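3'-5'-exonuclease (Saccharomyces cerevisiae, PDB 3E2V) probably incises double-stranded DNA and degrades it from the 3' to the 5' end, as a magnesium-dependent nuclease of the TatD family. Local coordinates at residues F328-F333 with M362-I367; I187-D192 with Y242-D247; D165-H170 with M203-D208. All blocks are in the same frame, centred on the assembly; numbering follows the deposited sequence.

How the contacts relate
The three contacts illustrate how a TIM-barrel hydrolase of the TatD type is held together around its parallel strands. Along the chain, contacts 2 and 3 alternate their segments, helix 174-187 linking 165-170 to 187-192 and helix 207-219 beginning in 203-208, whereas contact 1 follows both. Contact 3 joins the ends of adjacent strands 156-165 and 199-204, the part nearest the magnesium site. Contact 2 lies about 25 Å from it, centre to centre, where the loop after helix 174-187 meets the chain leading into strand 250-252. Contact 1, about 38 Å from contact 2 between centres and across the chain's centre, sets loop 328-333 against helix 362-373, which lies on strands 14-16 and 298-300.

Contact 1: residues F328-F333 with M362-I367; sequences FEYPAF and MEQVAI
The ring of F328 meets three side chains of helix 362-373, one over its face and two at its edge. I367 reaches one face with its terminal methyl: CD1 lies 3.8 Å from the centroid of the F328 ring, 17° off the normal, a CH-pi contact displaced toward the CE1 rim. E363 approaches the edge instead, its CD 3.6 Å from F328 CE1, with the carboxylate turned 73° from the ring plane, and Q364 CG lies at the edge beside it, 3.9 Å from F328 CZ. CG of F328 stands opposite its own backbone N (chi1 -173°), sending the phenyl group toward the helix. The extended Q364 also crosses Y330 at about a right angle, its NE2 3.5 Å from Y330 CD1. One water donates to both E329 O and E363 OE2, and a second donates to E329 O while accepting from Q364 NE2, tying a single carbonyl to two helix side chains. The other carboxylate oxygen of E363 forms a salt bridge with R50, and the Y330 hydroxyl bonds to I309 O. Helix 316-325 supports the loop through Y322, which touches F328 and I367, while M362 and A366 turn to Y14 and L300 on strands 14-16 and 298-300.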
loop_
_atom_site.group_PDB
_atom_site.type_symbol
_atom_site.label_atom_id
_atom_site.label_comp_id
_atom_site.label_asym_id
_atom_site.label_seq_id
_atom_site.Cartn_x
_atom_site.Cartn_y
_atom_site.Cartn_z
ATOM N N PHE A 328 24.001 7.502 -13.610
ATOM C CA PHE A 328 23.000 7.465 -12.535
ATOM C C PHE A 328 23.573 7.882 -11.183
ATOM O O PHE A 328 24.633 7.401 -10.769
ATOM C CB PHE A 328 22.350 6.075 -12.433
ATOM C CG PHE A 328 21.203 6.013 -11.454
ATOM C CD1 PHE A 328 19.991 6.632 -11.751
ATOM C CD2 PHE A 328 21.345 5.350 -10.240
ATOM C CE1 PHE A 328 18.925 6.595 -10.843
ATOM C CE2 PHE A 328 20.281 5.302 -9.325
ATOM C CZ PHE A 328 19.072 5.926 -9.639
ATOM N N GLU A 329 22.851 8.767 -10.496
ATOM C CA GLU A 329 23.251 9.243 -9.176
ATOM C C GLU A 329 22.627 8.406 -8.058
ATOM O O GLU A 329 21.394 8.359 -7.920
ATOM C CB GLU A 329 22.879 10.721 -9.016
ATOM N N TYR A 330 23.485 7.734 -7.290
ATOM C CA TYR A 330 23.110 6.951 -6.112
ATOM C C TYR A 330 23.979 7.406 -4.929
ATOM O O TYR A 330 25.212 7.378 -5.021
ATOM C CB TYR A 330 23.310 5.452 -6.376
ATOM C CG TYR A 330 22.930 4.519 -5.242
ATOM C CD1 TYR A 330 21.642 4.001 -5.140
ATOM C CD2 TYR A 330 23.871 4.121 -4.284
ATOM C CE1 TYR A 330 21.289 3.123 -4.109
ATOM C CE2 TYR A 330 23.522 3.251 -3.239
ATOM C CZ TYR A 330 22.229 2.753 -3.159
ATOM O OH TYR A 330 21.880 1.883 -2.145
ATOM N N PRO A 331 23.358 7.866 -3.825
ATOM C CA PRO A 331 21.929 8.146 -3.688
ATOM C C PRO A 331 21.521 9.368 -4.515
ATOM O O PRO A 331 22.379 10.073 -5.051
ATOM C CB PRO A 331 21.776 8.438 -2.196
ATOM C CG PRO A 331 23.124 8.954 -1.777
ATOM C CD PRO A 331 24.098 8.155 -2.581
ATOM N N ALA A 332 20.219 9.633 -4.616
ATOM C CA ALA A 332 19.726 10.692 -5.507
ATOM C C ALA A 332 20.081 12.108 -5.028
ATOM O O ALA A 332 20.111 13.061 -5.816
ATOM C CB ALA A 332 18.220 10.560 -5.696
ATOM N N PHE A 333 20.301 12.220 -3.722
ATOM C CA PHE A 333 20.639 13.468 -3.029
ATOM C C PHE A 333 21.592 13.046 -1.922
ATOM O O PHE A 333 21.632 11.872 -1.564
ATOM C CB PHE A 333 19.378 14.087 -2.403
ATOM C CG PHE A 333 18.348 14.510 -3.414
ATOM C CD1 PHE A 333 18.374 15.788 -3.948
ATOM C CD2 PHE A 333 17.371 13.619 -3.854
ATOM C CE1 PHE A 333 17.442 16.183 -4.897
ATOM C CE2 PHE A 333 16.427 14.005 -4.805
ATOM C CZ PHE A 333 16.470 15.284 -5.334
ATOM N N MET A 362 11.755 5.792 -6.464
ATOM C CA MET A 362 10.979 5.065 -7.481
ATOM C C MET A 362 11.841 4.657 -8.672
ATOM O O MET A 362 11.747 3.534 -9.173
ATOM C CB MET A 362 9.803 5.924 -7.947
ATOM C CG MET A 362 8.609 5.841 -6.989
ATOM S SD MET A 362 7.730 4.192 -6.908
ATOM C CE MET A 362 6.807 4.318 -8.493
ATOM N N GLU A 363 12.670 5.594 -9.128
ATOM C CA GLU A 363 13.523 5.349 -10.281
ATOM C C GLU A 363 14.439 4.143 -10.102
ATOM O O GLU A 363 14.759 3.456 -11.079
ATOM C CB GLU A 363 14.326 6.602 -10.628
ATOM C CG GLU A 363 15.274 7.081 -9.546
ATOM C CD GLU A 363 15.971 8.371 -9.910
ATOM O OE1 GLU A 363 15.850 8.823 -11.069
ATOM O OE2 GLU A 363 16.632 8.940 -9.012
ATOM N N GLN A 364 14.845 3.854 -8.862
ATOM C CA GLN A 364 15.681 2.682 -8.601
ATOM C C GLN A 364 14.889 1.402 -8.798
ATOM O O GLN A 364 15.388 0.434 -9.335
ATOM C CB GLN A 364 16.252 2.724 -7.177
ATOM C CG GLN A 364 17.159 3.898 -6.888
ATOM C CD GLN A 364 17.621 3.926 -5.448
ATOM O OE1 GLN A 364 17.398 3.000 -4.697
ATOM N NE2 GLN A 364 18.269 5.016 -5.060
ATOM N N VAL A 365 13.641 1.392 -8.337
ATOM C CA VAL A 365 12.812 0.195 -8.515
ATOM C C VAL A 365 12.600 -0.047 -10.015
ATOM O O VAL A 365 12.721 -1.184 -10.483
ATOM C CB VAL A 365 11.467 0.328 -7.771
ATOM C CG1 VAL A 365 10.672 -0.989 -7.815
ATOM C CG2 VAL A 365 11.715 0.755 -6.324
ATOM N N ALA A 366 12.339 1.030 -10.766
ATOM C CA ALA A 366 12.084 0.912 -12.205
ATOM C C ALA A 366 13.327 0.365 -12.937
ATOM O O ALA A 366 13.217 -0.512 -13.794
ATOM C CB ALA A 366 11.671 2.257 -12.781
ATOM N N ILE A 367 14.505 0.853 -12.557
ATOM C CA ILE A 367 15.755 0.380 -13.186
ATOM C C ILE A 367 15.903 -1.113 -12.956
ATOM O O ILE A 367 16.166 -1.886 -13.883
ATOM C CB ILE A 367 16.980 1.098 -12.592
ATOM C CG1 ILE A 367 17.078 2.493 -13.191
ATOM C CG2 ILE A 367 18.279 0.299 -12.854
ATOM C CD1 ILE A 367 18.006 3.421 -12.370
HETATM O O HOH W 1 19.243 9.857 -9.216
HETATM O O HOH W 2 19.521 6.782 -6.477
#

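Contact 2: residues I187-D192 with Y242-D247; sequences ISCLND and YKFHPD
C189 and Y242 bring the two backbones together at the periphery of the TIM barrel, their CA atoms 6.7 Å apart. I187 to L190 form a type I beta turn, with the bond from L190 N to I187 O. N191 then serves as N-cap of helix 192-195, its OD1 accepting from L194 N. The partner, 242-247, starts at the last residue of strand 241-242 and runs on as loop toward strand 250-252.

Across the interface the side chains meet by apolar and sulfur contacts. CB of C189 lies in the plane of the Y242 ring, at its edge, 3.8 Å from CD1. The far end of the same tyrosine reaches L190, whose CD2 is 3.7 Å from Y242 OH, the two side chains crossing at a slant. Y242 and F244 both also rest on helix 207-219 through F217, so the turn that carries C189 sits against aromatics that another helix backs. The C189 thiol lies opposite its own carbonyl carbon about the CA-CB bond (chi1 -63°), a setting that carries it past Y242 to the second ring. There SG makes a sulfur-aromatic contact with the edge of F244, 77° off the ring normal and 4.0 Å from CD1.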
loop_
_atom_site.group_PDB
_atom_site.type_symbol
_atom_site.label_atom_id
_atom_site.label_comp_id
_atom_site.label_asym_id
_atom_site.label_seq_id
_atom_site.Cartn_x
_atom_site.Cartn_y
_atom_site.Cartn_z
ATOM N N ILE A 187 -18.069 -4.313 3.282
ATOM C CA ILE A 187 -18.299 -2.867 3.316
ATOM C C ILE A 187 -17.928 -2.220 1.993
ATOM O O ILE A 187 -18.642 -1.352 1.501
ATOM C CB ILE A 187 -17.530 -2.202 4.492
ATOM C CG1 ILE A 187 -18.294 -2.419 5.797
ATOM C CG2 ILE A 187 -17.264 -0.710 4.223
ATOM C CD1 ILE A 187 -17.469 -2.034 7.005
ATOM N N SER A 188 -16.836 -2.682 1.390
ATOM C CA SER A 188 -16.342 -2.106 0.138
ATOM C C SER A 188 -17.286 -2.366 -1.044
ATOM O O SER A 188 -17.086 -1.827 -2.133
ATOM C CB SER A 188 -14.954 -2.665 -0.185
ATOM O OG SER A 188 -15.030 -3.949 -0.791
ATOM N N CYS A 189 -18.262 -3.251 -0.818
ATOM C CA CYS A 189 -19.295 -3.611 -1.815
ATOM C C CYS A 189 -20.685 -3.052 -1.511
ATOM O O CYS A 189 -21.632 -3.297 -2.274
ATOM C CB CYS A 189 -19.422 -5.149 -1.952
ATOM S SG CYS A 189 -17.949 -5.987 -2.559
ATOM N N LEU A 190 -20.817 -2.312 -0.410
ATOM C CA LEU A 190 -22.155 -1.985 0.129
ATOM C C LEU A 190 -22.975 -1.007 -0.686
ATOM O O LEU A 190 -24.215 -0.979 -0.579
ATOM C CB LEU A 190 -22.058 -1.468 1.557
ATOM C CG LEU A 190 -22.163 -2.541 2.638
ATOM C CD1 LEU A 190 -22.224 -1.883 3.998
ATOM C CD2 LEU A 190 -23.355 -3.495 2.460
ATOM N N ASN A 191 -22.303 -0.178 -1.468
ATOM C CA ASN A 191 -22.997 0.759 -2.339
ATOM C C ASN A 191 -22.232 0.927 -3.647
ATOM O O ASN A 191 -21.073 0.490 -3.750
ATOM C CB ASN A 191 -23.264 2.089 -1.608
ATOM C CG ASN A 191 -21.989 2.856 -1.265
ATOM O OD1 ASN A 191 -21.171 3.143 -2.137
ATOM N ND2 ASN A 191 -21.833 3.207 0.010
ATOM N N ASP A 192 -22.858 1.540 -4.648
ATOM C CA ASP A 192 -22.253 1.617 -5.982
ATOM C C ASP A 192 -20.927 2.377 -6.019
ATOM O O ASP A 192 -20.003 1.978 -6.722
ATOM C CB ASP A 192 -23.229 2.200 -7.012
ATOM C CG ASP A 192 -24.387 1.264 -7.331
ATOM O OD1 ASP A 192 -24.367 0.070 -6.941
ATOM O OD2 ASP A 192 -25.337 1.734 -7.989
ATOM N N TYR A 242 -22.913 -10.573 -2.343
ATOM C CA TYR A 242 -21.656 -9.833 -2.481
ATOM C C TYR A 242 -20.862 -10.367 -3.670
ATOM O O TYR A 242 -20.525 -11.550 -3.701
ATOM C CB TYR A 242 -20.813 -9.992 -1.223
ATOM C CG TYR A 242 -21.375 -9.243 -0.036
ATOM C CD1 TYR A 242 -21.100 -7.890 0.136
ATOM C CD2 TYR A 242 -22.196 -9.879 0.892
ATOM C CE1 TYR A 242 -21.612 -7.181 1.206
ATOM C CE2 TYR A 242 -22.716 -9.181 1.971
ATOM C CZ TYR A 242 -22.413 -7.833 2.121
ATOM O OH TYR A 242 -22.913 -7.127 3.188
ATOM N N LYS A 243 -20.537 -9.490 -4.619
ATOM C CA LYS A 243 -19.660 -9.860 -5.732
ATOM C C LYS A 243 -18.902 -8.635 -6.209
ATOM O O LYS A 243 -19.506 -7.586 -6.410
ATOM C CB LYS A 243 -20.463 -10.472 -6.914
ATOM C CG LYS A 243 -19.576 -11.019 -8.016
ATOM C CD LYS A 243 -20.387 -11.562 -9.189
ATOM C CE LYS A 243 -19.433 -12.202 -10.199
ATOM N NZ LYS A 243 -20.148 -12.619 -11.456
ATOM N N PHE A 244 -17.593 -8.764 -6.417
ATOM C CA PHE A 244 -16.846 -7.642 -6.968
ATOM C C PHE A 244 -17.376 -7.239 -8.345
ATOM O O PHE A 244 -17.688 -8.083 -9.196
ATOM C CB PHE A 244 -15.371 -7.978 -7.136
ATOM C CG PHE A 244 -14.607 -8.199 -5.856
ATOM C CD1 PHE A 244 -14.907 -7.526 -4.664
ATOM C CD2 PHE A 244 -13.506 -9.036 -5.884
ATOM C CE1 PHE A 244 -14.134 -7.747 -3.495
ATOM C CE2 PHE A 244 -12.731 -9.250 -4.729
ATOM C CZ PHE A 244 -13.041 -8.593 -3.537
ATOM N N HIS A 245 -17.444 -5.930 -8.567
ATOM C CA HIS A 245 -17.705 -5.413 -9.898
ATOM C C HIS A 245 -16.704 -5.999 -10.902
ATOM O O HIS A 245 -15.532 -6.165 -10.561
ATOM C CB HIS A 245 -17.564 -3.892 -9.869
ATOM C CG HIS A 245 -18.075 -3.219 -11.103
ATOM N ND1 HIS A 245 -17.328 -3.111 -12.254
ATOM C CD2 HIS A 245 -19.258 -2.610 -11.366
ATOM C CE1 HIS A 245 -18.030 -2.480 -13.179
ATOM N NE2 HIS A 245 -19.203 -2.164 -12.665
ATOM N N PRO A 246 -17.140 -6.324 -12.137
ATOM C CA PRO A 246 -16.206 -6.971 -13.053
ATOM C C PRO A 246 -15.007 -6.099 -13.433
ATOM O O PRO A 246 -14.007 -6.639 -13.904
ATOM C CB PRO A 246 -17.077 -7.286 -14.287
ATOM C CG PRO A 246 -18.193 -6.326 -14.213
ATOM C CD PRO A 246 -18.478 -6.162 -12.746
ATOM N N ASP A 247 -15.104 -4.787 -13.220
ATOM C CA ASP A 247 -13.978 -3.884 -13.490
ATOM C C ASP A 247 -13.199 -3.439 -12.246
ATOM O O ASP A 247 -12.258 -2.655 -12.357
ATOM C CB ASP A 247 -14.432 -2.666 -14.299
ATOM C CG ASP A 247 -15.062 -3.048 -15.642
ATOM O OD1 ASP A 247 -14.560 -3.974 -16.315
ATOM O OD2 ASP A 247 -16.055 -2.389 -16.028
#

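Contact 3: residues D165-H170 with M203-D208; sequences DYDRFH and MRSACD
D165 and R204 pair as neighbours on parallel strands, their side chains running side by side on the same face of the sheet, and their charges dominate the contact. The arginine grips the carboxylate side-on: NE donates to D165 OD1 at 3.1 Å in a nearly straight bond (169°), and NH1 reaches the syn lone pair of D165 OD2 at 2.8 Å, though the two planes are 55° apart. D167 extends the network: its OD2 lies well out of the guanidinium plane of R204 and forms a long salt bridge by charge alone, with no N-H pointing at it. The guanidinium of R168 lies over this arrangement, with R204 NH1 above its centre and 3.2 Å from R168 NH2; the carboxylates of D165 and D167 probably offset the like charges.

Hydrogen bonds tie backbone and side chains of the turn to the strand end. Y166 N donates to R204 O at 3.0 Å, and D165 OD1 accepts from D167 N as well as from R204 NE, the former closing an Asx turn within the type I beta turn D165-R168. S205 OG donates to D167 OD1 at 2.7 Å from above the carboxylate plane.

Y166 supplies the apolar contact: the A206 methyl stands over the centre of its ring, 3.5 Å from the centroid and 8° off the normal, a CH-pi contact; F169 CZ occupies the opposite face. The tyrosine hydroxyl bonds to D209.

The D165-R204 pair bridges the ends of strands 156-165 and 199-204, with R204's side chain about 7 Å from that of the magnesium ligand D303. H202 NE2 also hydrogen-bonds D165 OD2. A206 is the N-cap residue of helix 207-219, while Y166 packs on K174, Q177 and K178 of helix 174-187.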
loop_
_atom_site.group_PDB
_atom_site.type_symbol
_atom_site.label_atom_id
_atom_site.label_comp_id
_atom_site.label_asym_id
_atom_site.label_seq_id
_atom_site.Cartn_x
_atom_site.Cartn_y
_atom_site.Cartn_z
ATOM N N ASP A 165 -1.878 -11.116 7.323
ATOM C CA ASP A 165 -0.439 -11.108 7.577
ATOM C C ASP A 165 -0.106 -12.132 8.634
ATOM O O ASP A 165 -0.221 -11.871 9.822
ATOM C CB ASP A 165 0.012 -9.718 8.029
ATOM C CG ASP A 165 1.535 -9.572 8.059
ATOM O OD1 ASP A 165 2.249 -10.576 8.232
ATOM O OD2 ASP A 165 2.023 -8.434 7.890
ATOM N N TYR A 166 0.313 -13.296 8.175
ATOM C CA TYR A 166 0.582 -14.425 9.064
ATOM C C TYR A 166 1.989 -14.368 9.663
ATOM O O TYR A 166 2.345 -15.245 10.445
ATOM C CB TYR A 166 0.295 -15.740 8.340
ATOM C CG TYR A 166 -1.202 -16.000 8.087
ATOM C CD1 TYR A 166 -2.174 -15.057 8.438
ATOM C CD2 TYR A 166 -1.638 -17.192 7.508
ATOM C CE1 TYR A 166 -3.537 -15.295 8.203
ATOM C CE2 TYR A 166 -3.011 -17.442 7.271
ATOM C CZ TYR A 166 -3.944 -16.492 7.628
ATOM O OH TYR A 166 -5.276 -16.728 7.405
ATOM N N ASP A 167 2.766 -13.342 9.305
ATOM C CA ASP A 167 4.032 -13.058 10.004
ATOM C C ASP A 167 3.792 -12.204 11.242
ATOM O O ASP A 167 4.746 -11.853 11.946
ATOM C CB ASP A 167 5.002 -12.295 9.102
ATOM C CG ASP A 167 5.635 -13.159 8.024
ATOM O OD1 ASP A 167 5.199 -14.302 7.800
ATOM O OD2 ASP A 167 6.602 -12.673 7.391
ATOM N N ARG A 168 2.534 -11.837 11.504
ATOM C CA ARG A 168 2.219 -10.876 12.579
ATOM C C ARG A 168 1.120 -11.358 13.518
ATOM O O ARG A 168 0.312 -10.568 13.998
ATOM C CB ARG A 168 1.839 -9.525 11.967
ATOM C CG ARG A 168 2.956 -8.843 11.176
ATOM C CD ARG A 168 4.014 -8.207 12.068
ATOM N NE ARG A 168 5.038 -7.471 11.318
ATOM C CZ ARG A 168 6.058 -8.029 10.666
ATOM N NH1 ARG A 168 6.205 -9.348 10.633
ATOM N NH2 ARG A 168 6.936 -7.259 10.026
ATOM N N PHE A 169 1.111 -12.652 13.830
ATOM C CA PHE A 169 0.120 -13.157 14.780
ATOM C C PHE A 169 0.331 -12.603 16.179
ATOM O O PHE A 169 -0.563 -12.711 17.015
ATOM C CB PHE A 169 0.115 -14.692 14.828
ATOM C CG PHE A 169 -0.460 -15.347 13.601
ATOM C CD1 PHE A 169 -1.573 -14.826 12.956
ATOM C CD2 PHE A 169 0.098 -16.528 13.128
ATOM C CE1 PHE A 169 -2.083 -15.446 11.832
ATOM C CE2 PHE A 169 -0.427 -17.170 12.014
ATOM C CZ PHE A 169 -1.525 -16.640 11.377
ATOM N N HIS A 170 1.486 -11.979 16.423
ATOM C CA HIS A 170 1.685 -11.294 17.694
ATOM C C HIS A 170 0.872 -10.013 17.824
ATOM O O HIS A 170 0.686 -9.515 18.937
ATOM C CB HIS A 170 3.162 -11.070 18.010
ATOM C CG HIS A 170 3.906 -10.300 16.974
ATOM N ND1 HIS A 170 4.183 -10.815 15.728
ATOM C CD2 HIS A 170 4.491 -9.080 17.017
ATOM C CE1 HIS A 170 4.892 -9.940 15.040
ATOM N NE2 HIS A 170 5.081 -8.872 15.795
ATOM N N MET A 203 -0.929 -8.947 1.731
ATOM C CA MET A 203 -0.813 -10.379 1.889
ATOM C C MET A 203 0.634 -10.691 2.252
ATOM O O MET A 203 1.581 -10.380 1.494
ATOM C CB MET A 203 -1.205 -11.122 0.599
ATOM C CG MET A 203 -1.320 -12.653 0.717
ATOM S SD MET A 203 0.266 -13.548 0.755
ATOM C CE MET A 203 0.727 -13.461 -0.986
ATOM N N ARG A 204 0.800 -11.330 3.397
ATOM C CA ARG A 204 2.092 -11.895 3.757
ATOM C C ARG A 204 1.898 -13.278 4.347
ATOM O O ARG A 204 1.185 -13.431 5.334
ATOM C CB ARG A 204 2.785 -11.013 4.770
ATOM C CG ARG A 204 4.152 -11.543 5.160
ATOM C CD ARG A 204 5.123 -10.416 5.417
ATOM N NE ARG A 204 4.627 -9.535 6.473
ATOM C CZ ARG A 204 5.217 -8.402 6.848
ATOM N NH1 ARG A 204 4.681 -7.674 7.813
ATOM N NH2 ARG A 204 6.334 -7.998 6.248
ATOM N N SER A 205 2.542 -14.274 3.734
ATOM C CA SER A 205 2.578 -15.656 4.244
ATOM C C SER A 205 1.202 -16.284 4.453
ATOM O O SER A 205 1.023 -17.166 5.291
ATOM C CB SER A 205 3.415 -15.745 5.534
ATOM O OG SER A 205 4.693 -15.163 5.322
ATOM N N ALA A 206 0.223 -15.815 3.683
ATOM C CA ALA A 206 -1.172 -16.184 3.873
ATOM C C ALA A 206 -1.857 -16.452 2.531
ATOM O O ALA A 206 -3.053 -16.237 2.405
ATOM C CB ALA A 206 -1.897 -15.062 4.611
ATOM N N CYS A 207 -1.116 -16.922 1.531
ATOM C CA CYS A 207 -1.660 -16.917 0.180
ATOM C C CYS A 207 -2.932 -17.742 0.043
ATOM O O CYS A 207 -3.927 -17.261 -0.516
ATOM C CB CYS A 207 -0.605 -17.346 -0.833
ATOM S SG CYS A 207 -1.095 -16.947 -2.547
ATOM N N ASP A 208 -2.923 -18.978 0.537
ATOM C CA ASP A 208 -4.092 -19.831 0.335
ATOM C C ASP A 208 -5.353 -19.255 0.988
ATOM O O ASP A 208 -6.412 -19.224 0.356
ATOM C CB ASP A 208 -3.841 -21.268 0.805
ATOM C CG ASP A 208 -2.944 -22.047 -0.139
ATOM O OD1 ASP A 208 -2.774 -21.663 -1.322
ATOM O OD2 ASP A 208 -2.406 -23.073 0.319
#